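Local coordinates for protein acetyltransferase, GNAT family (Colwellia psychrerythraea, PDB 3IWG) that probably transfers acyl groups, as expected of a GNAT-family acetyltransferase, to an acceptor that is not identified, at residues K44-Y49 with C58-D63; G64-Y69 with G95-A100; N53-C58 with Y69-E74; E81-I86 with A111-N116; G99-T104 with I268-F273. All coordinates share one frame; numbering follows the deposited sequence.

Interaction 1: K44-Y49 with C58-D63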
# COMPACT_ATOMS: atom_id res chain seq x y z
N LYS A 44 6.86 -17.76 5.46
CA LYS A 44 6.39 -18.70 6.48
C LYS A 44 7.47 -18.80 7.55
O LYS A 44 8.65 -18.85 7.23
CB LYS A 44 6.14 -20.08 5.87
CG LYS A 44 5.18 -20.10 4.68
CD LYS A 44 3.71 -19.92 5.12
CE LYS A 44 2.74 -20.01 3.95
NZ LYS A 44 1.36 -19.77 4.39
N HIS A 45 7.07 -18.84 8.81
CA HIS A 45 8.02 -18.84 9.90
C HIS A 45 7.97 -20.10 10.67
O HIS A 45 6.93 -20.65 10.87
CB HIS A 45 7.80 -17.67 10.82
CG HIS A 45 8.23 -16.37 10.22
ND1 HIS A 45 9.33 -15.67 10.67
CD2 HIS A 45 7.70 -15.64 9.22
CE1 HIS A 45 9.46 -14.56 9.97
NE2 HIS A 45 8.48 -14.51 9.08
N PHE A 46 9.13 -20.57 11.09
CA PHE A 46 9.20 -21.73 11.96
C PHE A 46 10.07 -21.39 13.14
O PHE A 46 10.98 -20.57 13.05
CB PHE A 46 9.74 -22.97 11.24
CG PHE A 46 9.01 -23.30 9.99
CD1 PHE A 46 7.97 -24.19 10.00
CD2 PHE A 46 9.34 -22.68 8.81
CE1 PHE A 46 7.26 -24.46 8.84
CE2 PHE A 46 8.66 -22.95 7.64
CZ PHE A 46 7.62 -23.84 7.65
N GLY A 47 9.74 -22.02 14.24
CA GLY A 47 10.46 -21.89 15.48
C GLY A 47 11.13 -23.19 15.82
O GLY A 47 10.69 -24.29 15.42
N PHE A 48 12.22 -23.03 16.56
CA PHE A 48 13.07 -24.09 16.98
C PHE A 48 12.93 -24.15 18.50
O PHE A 48 13.16 -23.16 19.22
CB PHE A 48 14.51 -23.81 16.57
CG PHE A 48 14.72 -23.55 15.09
CD1 PHE A 48 14.10 -24.36 14.13
CD2 PHE A 48 15.57 -22.55 14.65
CE1 PHE A 48 14.31 -24.14 12.75
CE2 PHE A 48 15.79 -22.34 13.28
CZ PHE A 48 15.16 -23.14 12.34
N TYR A 49 12.55 -25.32 18.97
CA TYR A 49 12.13 -25.50 20.34
C TYR A 49 13.01 -26.55 20.97
O TYR A 49 13.08 -27.70 20.51
CB TYR A 49 10.67 -25.94 20.39
CG TYR A 49 9.70 -24.85 20.04
CD1 TYR A 49 9.41 -24.55 18.71
CD2 TYR A 49 9.05 -24.12 21.03
CE1 TYR A 49 8.50 -23.54 18.38
CE2 TYR A 49 8.13 -23.13 20.71
CZ TYR A 49 7.86 -22.85 19.39
OH TYR A 49 6.94 -21.89 19.07
N CYS A 58 13.37 -19.68 11.72
CA CYS A 58 13.72 -19.37 10.35
C CYS A 58 12.47 -18.99 9.59
O CYS A 58 11.36 -19.18 10.09
CB CYS A 58 14.43 -20.55 9.68
SG CYS A 58 13.40 -21.90 9.25
N CYS A 59 12.64 -18.43 8.39
CA CYS A 59 11.50 -18.21 7.47
C CYS A 59 11.79 -18.57 6.03
O CYS A 59 12.92 -18.39 5.52
CB CYS A 59 10.93 -16.79 7.62
SG CYS A 59 11.98 -15.52 7.07
N VAL A 60 10.79 -19.16 5.40
CA VAL A 60 10.94 -19.69 4.05
C VAL A 60 9.90 -18.99 3.19
O VAL A 60 8.72 -19.00 3.51
CB VAL A 60 10.70 -21.19 4.00
CG1 VAL A 60 10.84 -21.76 2.55
CG2 VAL A 60 11.59 -21.92 5.01
N ASN A 61 10.34 -18.38 2.10
CA ASN A 61 9.42 -17.75 1.20
C ASN A 61 8.66 -18.77 0.37
O ASN A 61 8.84 -19.99 0.50
CB ASN A 61 10.14 -16.65 0.34
CG ASN A 61 10.94 -17.20 -0.84
OD1 ASN A 61 10.98 -18.40 -1.13
ND2 ASN A 61 11.60 -16.29 -1.51
N ASP A 62 7.81 -18.24 -0.48
CA ASP A 62 6.95 -19.04 -1.36
C ASP A 62 7.64 -19.90 -2.38
O ASP A 62 7.10 -20.91 -2.79
CB ASP A 62 5.99 -18.10 -2.10
CG ASP A 62 4.70 -17.93 -1.37
OD1 ASP A 62 4.58 -18.57 -0.28
OD2 ASP A 62 3.81 -17.20 -1.90
N ASP A 63 8.81 -19.49 -2.81
CA ASP A 63 9.56 -20.28 -3.76
C ASP A 63 10.34 -21.38 -3.10
O ASP A 63 10.89 -22.20 -3.81
CB ASP A 63 10.46 -19.38 -4.57
CG ASP A 63 9.65 -18.42 -5.40
OD1 ASP A 63 8.83 -18.93 -6.20
OD2 ASP A 63 9.75 -17.17 -5.23

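Interaction 2: G64-Y69 with G95-A100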
# COMPACT_ATOMS: atom_id res chain seq x y z
N GLY A 64 10.35 -21.44 -1.77
CA GLY A 64 11.12 -22.47 -1.06
C GLY A 64 12.51 -22.02 -0.62
O GLY A 64 13.38 -22.84 -0.36
N TYR A 65 12.71 -20.72 -0.50
CA TYR A 65 13.99 -20.20 -0.15
C TYR A 65 13.96 -19.55 1.19
O TYR A 65 13.13 -18.67 1.46
CB TYR A 65 14.47 -19.18 -1.19
CG TYR A 65 14.89 -19.83 -2.48
CD1 TYR A 65 13.98 -20.10 -3.48
CD2 TYR A 65 16.21 -20.22 -2.67
CE1 TYR A 65 14.36 -20.75 -4.66
CE2 TYR A 65 16.61 -20.84 -3.83
CZ TYR A 65 15.69 -21.10 -4.83
OH TYR A 65 16.11 -21.71 -5.98
N LEU A 66 14.91 -19.98 2.02
CA LEU A 66 15.14 -19.35 3.29
C LEU A 66 15.48 -17.90 3.10
O LEU A 66 16.13 -17.50 2.15
CB LEU A 66 16.28 -20.05 4.06
CG LEU A 66 15.94 -21.23 4.98
CD1 LEU A 66 15.09 -22.25 4.27
CD2 LEU A 66 17.24 -21.94 5.54
N LEU A 67 15.02 -17.10 4.03
CA LEU A 67 15.30 -15.69 4.05
C LEU A 67 16.01 -15.33 5.33
O LEU A 67 16.78 -14.39 5.34
CB LEU A 67 13.97 -14.87 3.90
CG LEU A 67 13.19 -14.90 2.55
CD1 LEU A 67 12.06 -13.80 2.44
CD2 LEU A 67 14.09 -14.78 1.29
N GLN A 68 15.70 -16.03 6.43
CA GLN A 68 16.26 -15.73 7.76
C GLN A 68 16.44 -17.04 8.53
O GLN A 68 15.65 -17.98 8.35
CB GLN A 68 15.33 -14.80 8.55
CG GLN A 68 15.11 -13.43 7.93
CD GLN A 68 14.19 -12.52 8.78
OE1 GLN A 68 13.34 -12.99 9.52
NE2 GLN A 68 14.36 -11.19 8.63
N TYR A 69 17.48 -17.10 9.35
CA TYR A 69 17.77 -18.24 10.21
C TYR A 69 18.55 -17.74 11.44
O TYR A 69 19.47 -16.91 11.33
CB TYR A 69 18.60 -19.26 9.49
CG TYR A 69 19.04 -20.44 10.35
CD1 TYR A 69 20.17 -20.37 11.18
CD2 TYR A 69 18.34 -21.65 10.32
CE1 TYR A 69 20.56 -21.48 11.97
CE2 TYR A 69 18.70 -22.73 11.10
CZ TYR A 69 19.82 -22.65 11.90
OH TYR A 69 20.15 -23.75 12.61
N GLY A 95 9.49 -28.86 5.41
CA GLY A 95 9.33 -29.43 4.08
C GLY A 95 10.50 -29.16 3.16
O GLY A 95 11.61 -28.88 3.60
N GLU A 96 10.25 -29.27 1.87
CA GLU A 96 11.31 -29.17 0.88
C GLU A 96 11.75 -27.72 0.70
O GLU A 96 11.00 -26.89 0.24
CB GLU A 96 10.86 -29.80 -0.46
CG GLU A 96 11.41 -29.12 -1.73
CD GLU A 96 11.79 -30.10 -2.84
OE1 GLU A 96 11.00 -31.05 -3.11
OE2 GLU A 96 12.87 -29.92 -3.46
N VAL A 97 12.98 -27.42 1.10
CA VAL A 97 13.57 -26.11 0.92
C VAL A 97 14.62 -26.19 -0.19
O VAL A 97 15.45 -27.09 -0.19
CB VAL A 97 14.23 -25.65 2.19
CG1 VAL A 97 14.93 -24.33 1.95
CG2 VAL A 97 13.19 -25.53 3.30
N LYS A 98 14.55 -25.27 -1.14
CA LYS A 98 15.42 -25.31 -2.32
C LYS A 98 16.73 -24.59 -2.13
O LYS A 98 17.70 -24.88 -2.84
CB LYS A 98 14.74 -24.65 -3.50
CG LYS A 98 13.63 -25.45 -4.12
CD LYS A 98 12.92 -24.56 -5.15
CE LYS A 98 11.86 -25.29 -5.92
NZ LYS A 98 10.88 -24.31 -6.46
N GLY A 99 16.76 -23.61 -1.21
CA GLY A 99 17.90 -22.74 -1.11
C GLY A 99 17.77 -21.64 -0.10
O GLY A 99 16.90 -21.66 0.78
N ALA A 100 18.66 -20.68 -0.18
CA ALA A 100 18.60 -19.58 0.76
C ALA A 100 19.06 -18.31 0.12
O ALA A 100 19.86 -18.34 -0.83
CB ALA A 100 19.44 -19.88 1.97

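Interaction 3: N53-C58 with Y69-E74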
# COMPACT_ATOMS: atom_id res chain seq x y z
N ASN A 53 10.96 -24.45 25.09
CA ASN A 53 11.35 -23.04 24.98
C ASN A 53 11.81 -22.66 23.56
O ASN A 53 12.66 -23.32 22.96
CB ASN A 53 12.43 -22.64 26.02
CG ASN A 53 12.69 -21.11 26.05
OD1 ASN A 53 13.82 -20.67 26.25
ND2 ASN A 53 11.63 -20.31 25.80
N LEU A 54 11.25 -21.57 23.06
CA LEU A 54 11.58 -21.05 21.74
C LEU A 54 12.97 -20.40 21.68
O LEU A 54 13.13 -19.26 22.07
CB LEU A 54 10.53 -20.01 21.37
CG LEU A 54 10.59 -19.37 20.00
CD1 LEU A 54 10.59 -20.46 18.93
CD2 LEU A 54 9.38 -18.40 19.89
N VAL A 55 13.97 -21.12 21.16
CA VAL A 55 15.37 -20.66 21.16
C VAL A 55 15.97 -20.29 19.79
O VAL A 55 17.17 -19.96 19.67
CB VAL A 55 16.25 -21.71 21.83
CG1 VAL A 55 15.66 -22.06 23.21
CG2 VAL A 55 16.37 -22.96 20.96
N GLY A 56 15.14 -20.35 18.75
CA GLY A 56 15.51 -19.88 17.42
C GLY A 56 14.38 -19.94 16.41
O GLY A 56 13.30 -20.44 16.73
N PHE A 57 14.65 -19.48 15.19
CA PHE A 57 13.64 -19.48 14.13
C PHE A 57 14.22 -19.41 12.70
O PHE A 57 15.39 -19.06 12.49
CB PHE A 57 12.68 -18.28 14.31
CG PHE A 57 13.24 -17.01 13.77
CD1 PHE A 57 14.08 -16.23 14.55
CD2 PHE A 57 13.03 -16.65 12.46
CE1 PHE A 57 14.64 -15.06 14.02
CE2 PHE A 57 13.60 -15.51 11.94
CZ PHE A 57 14.40 -14.72 12.71
N CYS A 58 13.37 -19.68 11.72
CA CYS A 58 13.72 -19.37 10.35
C CYS A 58 12.47 -18.99 9.59
O CYS A 58 11.36 -19.18 10.09
CB CYS A 58 14.43 -20.55 9.68
SG CYS A 58 13.40 -21.90 9.25
N TYR A 69 17.48 -17.10 9.35
CA TYR A 69 17.77 -18.24 10.21
C TYR A 69 18.55 -17.74 11.44
O TYR A 69 19.47 -16.91 11.33
CB TYR A 69 18.60 -19.26 9.49
CG TYR A 69 19.04 -20.44 10.35
CD1 TYR A 69 20.17 -20.37 11.18
CD2 TYR A 69 18.34 -21.65 10.32
CE1 TYR A 69 20.56 -21.48 11.97
CE2 TYR A 69 18.70 -22.73 11.10
CZ TYR A 69 19.82 -22.65 11.90
OH TYR A 69 20.15 -23.75 12.61
N TYR A 70 18.16 -18.22 12.60
CA TYR A 70 18.81 -17.78 13.82
C TYR A 70 18.59 -18.81 14.91
O TYR A 70 17.46 -19.24 15.13
CB TYR A 70 18.28 -16.42 14.26
CG TYR A 70 18.88 -15.94 15.54
CD1 TYR A 70 20.07 -15.24 15.54
CD2 TYR A 70 18.30 -16.24 16.76
CE1 TYR A 70 20.66 -14.82 16.69
CE2 TYR A 70 18.88 -15.81 17.95
CZ TYR A 70 20.08 -15.11 17.91
OH TYR A 70 20.70 -14.68 19.06
N LEU A 71 19.68 -19.18 15.59
CA LEU A 71 19.64 -19.96 16.85
C LEU A 71 20.37 -19.23 17.94
O LEU A 71 21.43 -18.65 17.71
CB LEU A 71 20.35 -21.30 16.67
CG LEU A 71 19.42 -22.50 16.73
CD1 LEU A 71 20.22 -23.77 16.56
CD2 LEU A 71 18.63 -22.53 18.03
N GLN A 72 19.85 -19.26 19.15
CA GLN A 72 20.60 -18.69 20.26
C GLN A 72 22.08 -19.16 20.21
O GLN A 72 22.42 -20.29 19.77
CB GLN A 72 19.94 -18.98 21.59
CG GLN A 72 18.97 -17.88 21.98
CD GLN A 72 17.92 -18.35 22.94
OE1 GLN A 72 18.02 -19.46 23.47
NE2 GLN A 72 16.89 -17.53 23.17
N PRO A 73 22.98 -18.23 20.56
CA PRO A 73 24.39 -18.33 20.14
C PRO A 73 25.10 -19.57 20.65
O PRO A 73 26.06 -20.02 20.03
CB PRO A 73 25.03 -17.06 20.71
CG PRO A 73 24.05 -16.56 21.76
CD PRO A 73 22.70 -17.00 21.31
N GLU A 74 24.59 -20.12 21.76
CA GLU A 74 25.22 -21.25 22.40
C GLU A 74 24.91 -22.63 21.80
O GLU A 74 25.28 -23.67 22.43
CB GLU A 74 24.86 -21.27 23.90
CG GLU A 74 23.40 -21.60 24.21
CD GLU A 74 22.52 -20.36 24.40
OE1 GLU A 74 22.84 -19.27 23.83
OE2 GLU A 74 21.48 -20.49 25.10

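Interaction 4: E81-I86 with A111-N116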
# COMPACT_ATOMS: atom_id res chain seq x y z
N GLU A 81 23.70 -29.36 12.77
CA GLU A 81 22.85 -30.55 12.62
C GLU A 81 21.52 -30.07 12.08
O GLU A 81 21.02 -30.58 11.07
CB GLU A 81 22.60 -31.26 13.98
CG GLU A 81 23.70 -32.16 14.52
CD GLU A 81 23.27 -32.95 15.81
OE1 GLU A 81 23.01 -34.18 15.72
OE2 GLU A 81 23.20 -32.37 16.93
N LEU A 82 20.97 -29.06 12.73
CA LEU A 82 19.67 -28.47 12.33
C LEU A 82 19.62 -27.97 10.88
O LEU A 82 18.85 -28.45 10.05
CB LEU A 82 19.28 -27.35 13.30
CG LEU A 82 17.91 -26.70 13.03
CD1 LEU A 82 16.77 -27.75 12.95
CD2 LEU A 82 17.61 -25.63 14.06
N PHE A 83 20.48 -27.02 10.57
CA PHE A 83 20.51 -26.48 9.23
C PHE A 83 20.66 -27.56 8.15
O PHE A 83 19.98 -27.51 7.14
CB PHE A 83 21.61 -25.43 9.09
CG PHE A 83 21.41 -24.49 7.92
CD1 PHE A 83 21.77 -24.88 6.64
CD2 PHE A 83 20.85 -23.25 8.11
CE1 PHE A 83 21.56 -24.05 5.61
CE2 PHE A 83 20.67 -22.40 7.07
CZ PHE A 83 21.02 -22.79 5.82
N THR A 84 21.56 -28.52 8.37
CA THR A 84 21.76 -29.64 7.45
C THR A 84 20.46 -30.42 7.24
O THR A 84 20.07 -30.69 6.12
CB THR A 84 22.89 -30.59 7.94
OG1 THR A 84 24.16 -29.91 7.87
CG2 THR A 84 22.94 -31.89 7.11
N LEU A 85 19.80 -30.81 8.33
CA LEU A 85 18.51 -31.51 8.27
C LEU A 85 17.51 -30.74 7.44
O LEU A 85 16.84 -31.29 6.56
CB LEU A 85 17.96 -31.66 9.70
CG LEU A 85 16.53 -32.16 9.96
CD1 LEU A 85 16.33 -33.55 9.41
CD2 LEU A 85 16.29 -32.20 11.45
N ILE A 86 17.41 -29.44 7.71
CA ILE A 86 16.48 -28.58 6.99
C ILE A 86 16.89 -28.43 5.52
O ILE A 86 16.03 -28.54 4.66
CB ILE A 86 16.32 -27.19 7.64
CG1 ILE A 86 15.85 -27.32 9.09
CG2 ILE A 86 15.28 -26.37 6.89
CD1 ILE A 86 16.14 -26.09 9.93
N ALA A 111 27.37 -18.85 7.08
CA ALA A 111 28.29 -19.95 7.25
C ALA A 111 27.60 -21.22 6.89
O ALA A 111 28.15 -22.06 6.17
CB ALA A 111 28.81 -20.03 8.69
N LEU A 112 26.37 -21.35 7.38
CA LEU A 112 25.67 -22.62 7.27
C LEU A 112 25.27 -22.84 5.85
O LEU A 112 25.28 -23.97 5.39
CB LEU A 112 24.48 -22.68 8.23
CG LEU A 112 24.93 -22.56 9.69
CD1 LEU A 112 23.74 -22.36 10.69
CD2 LEU A 112 25.73 -23.80 10.04
N CYS A 113 24.93 -21.76 5.15
CA CYS A 113 24.61 -21.86 3.73
C CYS A 113 25.82 -22.32 2.95
O CYS A 113 25.72 -23.24 2.12
CB CYS A 113 24.14 -20.53 3.16
SG CYS A 113 22.51 -19.89 3.81
N LEU A 114 26.96 -21.69 3.20
CA LEU A 114 28.23 -22.09 2.60
C LEU A 114 28.43 -23.58 2.75
O LEU A 114 28.65 -24.24 1.75
CB LEU A 114 29.42 -21.31 3.18
CG LEU A 114 29.44 -19.86 2.69
CD1 LEU A 114 30.38 -18.97 3.49
CD2 LEU A 114 29.76 -19.83 1.20
N ASP A 115 28.28 -24.10 3.97
CA ASP A 115 28.49 -25.53 4.29
C ASP A 115 27.60 -26.44 3.48
O ASP A 115 27.99 -27.52 3.07
CB ASP A 115 28.18 -25.83 5.79
CG ASP A 115 29.24 -25.26 6.78
OD1 ASP A 115 30.33 -24.86 6.32
OD2 ASP A 115 28.99 -25.23 8.02
N ASN A 116 26.37 -26.00 3.24
CA ASN A 116 25.38 -26.93 2.76
C ASN A 116 24.90 -26.71 1.37
O ASN A 116 23.98 -27.40 0.94
CB ASN A 116 24.18 -26.88 3.69
CG ASN A 116 24.52 -27.32 5.04
OD1 ASN A 116 24.54 -28.51 5.32
ND2 ASN A 116 24.76 -26.36 5.93

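Interaction 5: G99-T104 with I268-F273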
# COMPACT_ATOMS: atom_id res chain seq x y z
N GLY A 99 16.76 -23.61 -1.21
CA GLY A 99 17.90 -22.74 -1.11
C GLY A 99 17.77 -21.64 -0.10
O GLY A 99 16.90 -21.66 0.78
N ALA A 100 18.66 -20.68 -0.18
CA ALA A 100 18.60 -19.58 0.76
C ALA A 100 19.06 -18.31 0.12
O ALA A 100 19.86 -18.34 -0.83
CB ALA A 100 19.44 -19.88 1.97
N PHE A 101 18.52 -17.21 0.63
CA PHE A 101 19.07 -15.89 0.40
C PHE A 101 19.63 -15.43 1.74
O PHE A 101 18.98 -15.55 2.80
CB PHE A 101 18.02 -14.87 -0.07
CG PHE A 101 17.38 -15.18 -1.45
CD1 PHE A 101 17.92 -14.63 -2.61
CD2 PHE A 101 16.26 -15.98 -1.55
CE1 PHE A 101 17.36 -14.87 -3.89
CE2 PHE A 101 15.67 -16.24 -2.79
CZ PHE A 101 16.21 -15.68 -3.98
N VAL A 102 20.82 -14.85 1.65
CA VAL A 102 21.60 -14.49 2.78
C VAL A 102 22.64 -13.48 2.34
O VAL A 102 23.11 -13.54 1.22
CB VAL A 102 22.30 -15.73 3.37
CG1 VAL A 102 23.35 -16.21 2.43
CG2 VAL A 102 22.85 -15.46 4.76
N SER A 103 22.93 -12.51 3.22
CA SER A 103 24.01 -11.58 2.93
C SER A 103 25.27 -11.93 3.66
O SER A 103 25.27 -12.60 4.69
CB SER A 103 23.65 -10.14 3.26
OG SER A 103 23.67 -9.90 4.64
N THR A 104 26.34 -11.35 3.14
CA THR A 104 27.62 -11.38 3.78
C THR A 104 27.69 -10.68 5.13
O THR A 104 28.76 -10.70 5.76
CB THR A 104 28.64 -10.75 2.84
OG1 THR A 104 28.31 -9.38 2.63
CG2 THR A 104 28.63 -11.52 1.50
N ILE A 268 24.15 -9.76 -1.35
CA ILE A 268 23.13 -10.76 -1.05
C ILE A 268 23.32 -11.83 -2.09
O ILE A 268 23.34 -11.56 -3.32
CB ILE A 268 21.65 -10.22 -1.14
CG1 ILE A 268 21.38 -9.22 -0.04
CG2 ILE A 268 20.68 -11.34 -0.96
CD1 ILE A 268 19.98 -8.48 -0.07
N VAL A 269 23.37 -13.06 -1.62
CA VAL A 269 23.66 -14.18 -2.47
C VAL A 269 22.51 -15.14 -2.39
O VAL A 269 21.91 -15.33 -1.31
CB VAL A 269 24.96 -14.90 -1.98
CG1 VAL A 269 25.24 -16.13 -2.81
CG2 VAL A 269 26.18 -13.93 -1.93
N GLN A 270 22.24 -15.79 -3.50
CA GLN A 270 21.25 -16.84 -3.58
C GLN A 270 21.98 -18.14 -3.69
O GLN A 270 22.67 -18.34 -4.71
CB GLN A 270 20.38 -16.69 -4.84
CG GLN A 270 19.25 -17.69 -4.92
CD GLN A 270 18.38 -17.54 -6.17
OE1 GLN A 270 18.33 -16.47 -6.80
NE2 GLN A 270 17.71 -18.62 -6.54
N PHE A 271 21.79 -19.02 -2.70
CA PHE A 271 22.40 -20.37 -2.63
C PHE A 271 21.39 -21.44 -2.97
O PHE A 271 20.21 -21.32 -2.58
CB PHE A 271 22.91 -20.67 -1.23
CG PHE A 271 24.16 -19.95 -0.86
CD1 PHE A 271 25.38 -20.33 -1.38
CD2 PHE A 271 24.12 -18.89 0.03
CE1 PHE A 271 26.56 -19.68 -1.04
CE2 PHE A 271 25.32 -18.22 0.39
CZ PHE A 271 26.53 -18.63 -0.16
N GLU A 272 21.82 -22.46 -3.70
CA GLU A 272 20.96 -23.60 -4.00
C GLU A 272 21.48 -24.75 -3.16
O GLU A 272 22.68 -24.96 -3.07
CB GLU A 272 20.98 -24.00 -5.47
CG GLU A 272 20.66 -22.86 -6.48
CD GLU A 272 19.25 -22.27 -6.34
OE1 GLU A 272 18.29 -23.06 -6.25
OE2 GLU A 272 19.11 -21.01 -6.34
N PHE A 273 20.56 -25.48 -2.55
CA PHE A 273 20.91 -26.60 -1.71
C PHE A 273 21.21 -27.91 -2.44
O PHE A 273 20.58 -28.27 -3.46
CB PHE A 273 19.81 -26.88 -0.69
CG PHE A 273 19.70 -25.84 0.37
CD1 PHE A 273 20.80 -25.08 0.75
CD2 PHE A 273 18.48 -25.63 1.01
CE1 PHE A 273 20.69 -24.10 1.71
CE2 PHE A 273 18.37 -24.67 2.02
CZ PHE A 273 19.47 -23.89 2.36

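Interaction 1: K44-Y49 with C58-D63
With chi1 at -73°, His45 sends CG anti to its own carbonyl carbon, which lays the imidazole on Cys59 CB across the antiparallel hairpin of strands 44-50 and 53-60. CB stands over the ring centre, 3.5 Å from the His45 centroid, as a CH-pi contact; Cys59 chi1 (68°) keeps SG between its backbone N and carbonyl carbon, oblique to the same ring. His45 NE2 is hydrogen-bonded to Ala40 O, which fixes the turn of the ring, whereas ND1 is buried without a partner. Replacing His45 by an alanine would probably leave Ala40 O without this mate and open a gap over Cys59 CB. The His45-Cys59 pair is non-hydrogen-bonded and lies between the hydrogen-bonded pairs Lys44-Val60 and Phe46-Cys58. Val60 N lies 2.8 Å from Lys44 O; Phe46 N meets Cys58 O at 2.8 Å, and Cys58 N returns a bond to Phe46 O. The face bearing Phe46, Cys58 and Val60 is apolar, and Phe48 links it to Leu82 and Ile86 of helix 76-87. Phe46 CE2 touches Val60 CG2 at 4.1 Å. Cys58 SG makes oblique sulfur-aromatic contacts with the Phe46 and Phe48 rings, coming to 3.8 Å from Phe48 CZ.

Interaction 2: G64-Y69 with G95-A100
Tyr65 runs alongside Gly99 and on to Lys98, where strands 65-71 and 99-103 pair in parallel at the ends of the beta-alpha-beta crossover that passes through helix 76-87. Its CB lies near Gly99 O, and chi1 of -74° puts CG anti to the carbonyl carbon, turning the ring onto Gly99. CD2 presses on the glycine backbone, 3.3 Å from Gly99 C, and CE2 follows at 3.6 Å from Gly99 CA. A side chain on Gly99 would clash with CE2, so the ring takes the room that a CB would need. On the ring's other edge CE1 meets Lys98 CB and CD. Lys98 CB covers one ring face, 3.9 Å from Tyr65 CZ and offset toward the rim, a CH-pi contact. At the tip, Tyr65 OH hydrogen-bonds Glu272 OE1 on strand 262-273. The backbones are joined by Lys98 N to Gly64 O (2.8 Å) and Leu66 N to Gly99 O (2.9 Å). On the other face of the sheet Leu66 CB packs on Ala100 CB at 3.8 Å, with Tyr109 of helix 107-116 packing on both. Just beyond, the backbones of Leu67 and Gln68 both bond Cys59, consistent with the bulge that GNAT proteins carry in this strand. The contact thus relies on Gly99: glycine lets an aromatic ring lie directly on peptide backbone, and the ring's hydroxyl is satisfied by the Glu272 carboxylate.

Interaction 3: N53-C58 with Y69-E74
Strands 53-60 and 65-71 form the second of two consecutive antiparallel hairpins in the N-terminal GNAT domain. The Phe57-Tyr70 pair is hydrogen-bonded both ways: Phe57 N reaches Tyr70 O at 2.8 Å and Tyr70 N reaches Phe57 O at 2.9 Å. Phe57 holds CG between its backbone N and carbonyl carbon (chi1 81°), which brings CE1 to 3.9 Å from Tyr70 CB; both rings lie on the face covered by helix 17-26, Phe57 touching Lys20 and Tyr70 touching Ala22 and Tyr23. On the other face Cys58 CB meets Tyr69 CD2 obliquely at 4.1 Å, and Tyr69 OH continues to Ser79 OG of helix 76-87. Val55 and Gly56 both stand opposite Phe48, a classic beta bulge. Gly56 lies so close to Tyr70 O, its CA 3.1 Å away, that a CB would clash there. Leu71 reaches back with CD2 to within 3.7 Å of Val55 CG2. Past the paired strand, Gln72 N still bonds Val55 O at 2.8 Å. The glutamine chain, extended beyond CG, then crosses Val55 at about a right angle, and OE1 comes to rest 3.3 Å from Val55 CB.

Interaction 4: E81-I86 with A111-N116
Thr84 OG1 lies 2.9 Å from Asn116 OD1, the polar join between helices 76-87 and 107-116, and the same hydroxyl is within bonding distance of Gln80 O one turn back in its own helix. The two helices pack against the sheet of the N-terminal GNAT domain, their segment axes 10.0 Å apart and crossing at -53°. In the Asn116 amide OD1 faces Thr84 OG1, and ND2 turns to Leu112 O, at a modelled distance too short to trust. The amide lies beside Phe83, ND2 3.4 Å from Phe83 CD1, with ring and amide planes 33° apart. Phe83 carries the largest share of the contact; its CG, anti to the backbone N at chi1 -160°, turns the ring toward helix 107-116 and onto Leu112 CB. That CB lies over one face of the ring, 3.7 Å from the centroid and offset toward the rim, a CH-pi contact, while Leu112 CD1 reaches toward Phe83 CB and CD2. Toward the sheet the Phe83 ring also meets Tyr69 edge-to-face and touches Leu66, both on strand 65-71. Leu112 packs on Tyr69 as well, and Cys113 on Phe271 of strand 262-273. Trimming Phe83 to an alanine is likely to open a gap between the helices, taking from Leu112 CB its ring face and from Tyr69 this edge-to-face partner. At the far end of the ring the contact changes to sulfur: Cys113 SG approaches obliquely, 3.8 Å from Phe83 CZ.

Interaction 5: G99-T104 with I268-F273
Val102 and Phe271 meet on the buried face of the antiparallel pair formed by strands 99-103 and 262-273. With Val102 CG1 set between the backbone N and the carbonyl carbon, the methyl comes in at the edge of the phenyl ring, 3.5 Å from Phe271 CE2, while Val269 CG1 covers one face of that ring from within its own strand. Packing is also close at Gly99: its CA sits over the centre of the Phe273 ring, 3.7 Å from the centroid, and the same ring reaches Ala100 CB with CZ at 4.0 Å. Gly99 CA is only 3.1 Å from Phe271 O, where a CB would clash. Four backbone bonds hold this core, among them Phe271 N to Ala100 O at 2.8 Å and Val269 N to Val102 O at 2.9 Å. The solvent side is limited to Phe101, Gln270 and Glu272, which are partly exposed on the opposite face. There Phe101 and Gln270 run side by side, pointing the same way, with Gln270 CG over one ring face, 4.0 Å from the Phe101 centroid, and ring and amide planes 42° apart. Gln270 NE2 makes a weak bond to Glu272 OE2, and the other carboxylate oxygen is held by strand 65-71. Tyr109 and Cys113 of helix 107-116 cover the face of Ala100, Val102 and Phe271; Trp35 of helix 33-39 meets Phe101 on the other. Strand 99-103 is bordered by strand 65-71, so strand 262-273 is inserted between 99-103 and 117-129.

Interactions 1, 3, 2 and 5 join successive neighbours across the sheet, from strand 44-50 through 53-60, 65-71 and 99-103 to 262-273. Interactions 1 and 3 share Cys58, interactions 2 and 3 share Tyr69, and interactions 2 and 5 share Gly99 and Ala100. The centres of interactions 1 and 2 are about 8 Å apart, those of 3 and 5 about 19 Å. Interaction 4 packs helices 76-87 and 107-116 over one face, touching the other four. The first four contacts lie wholly within the N-terminal GNAT range; in interaction 5 a strand from near the chain's end pairs with one from that range, consistent with the two halves being joined there.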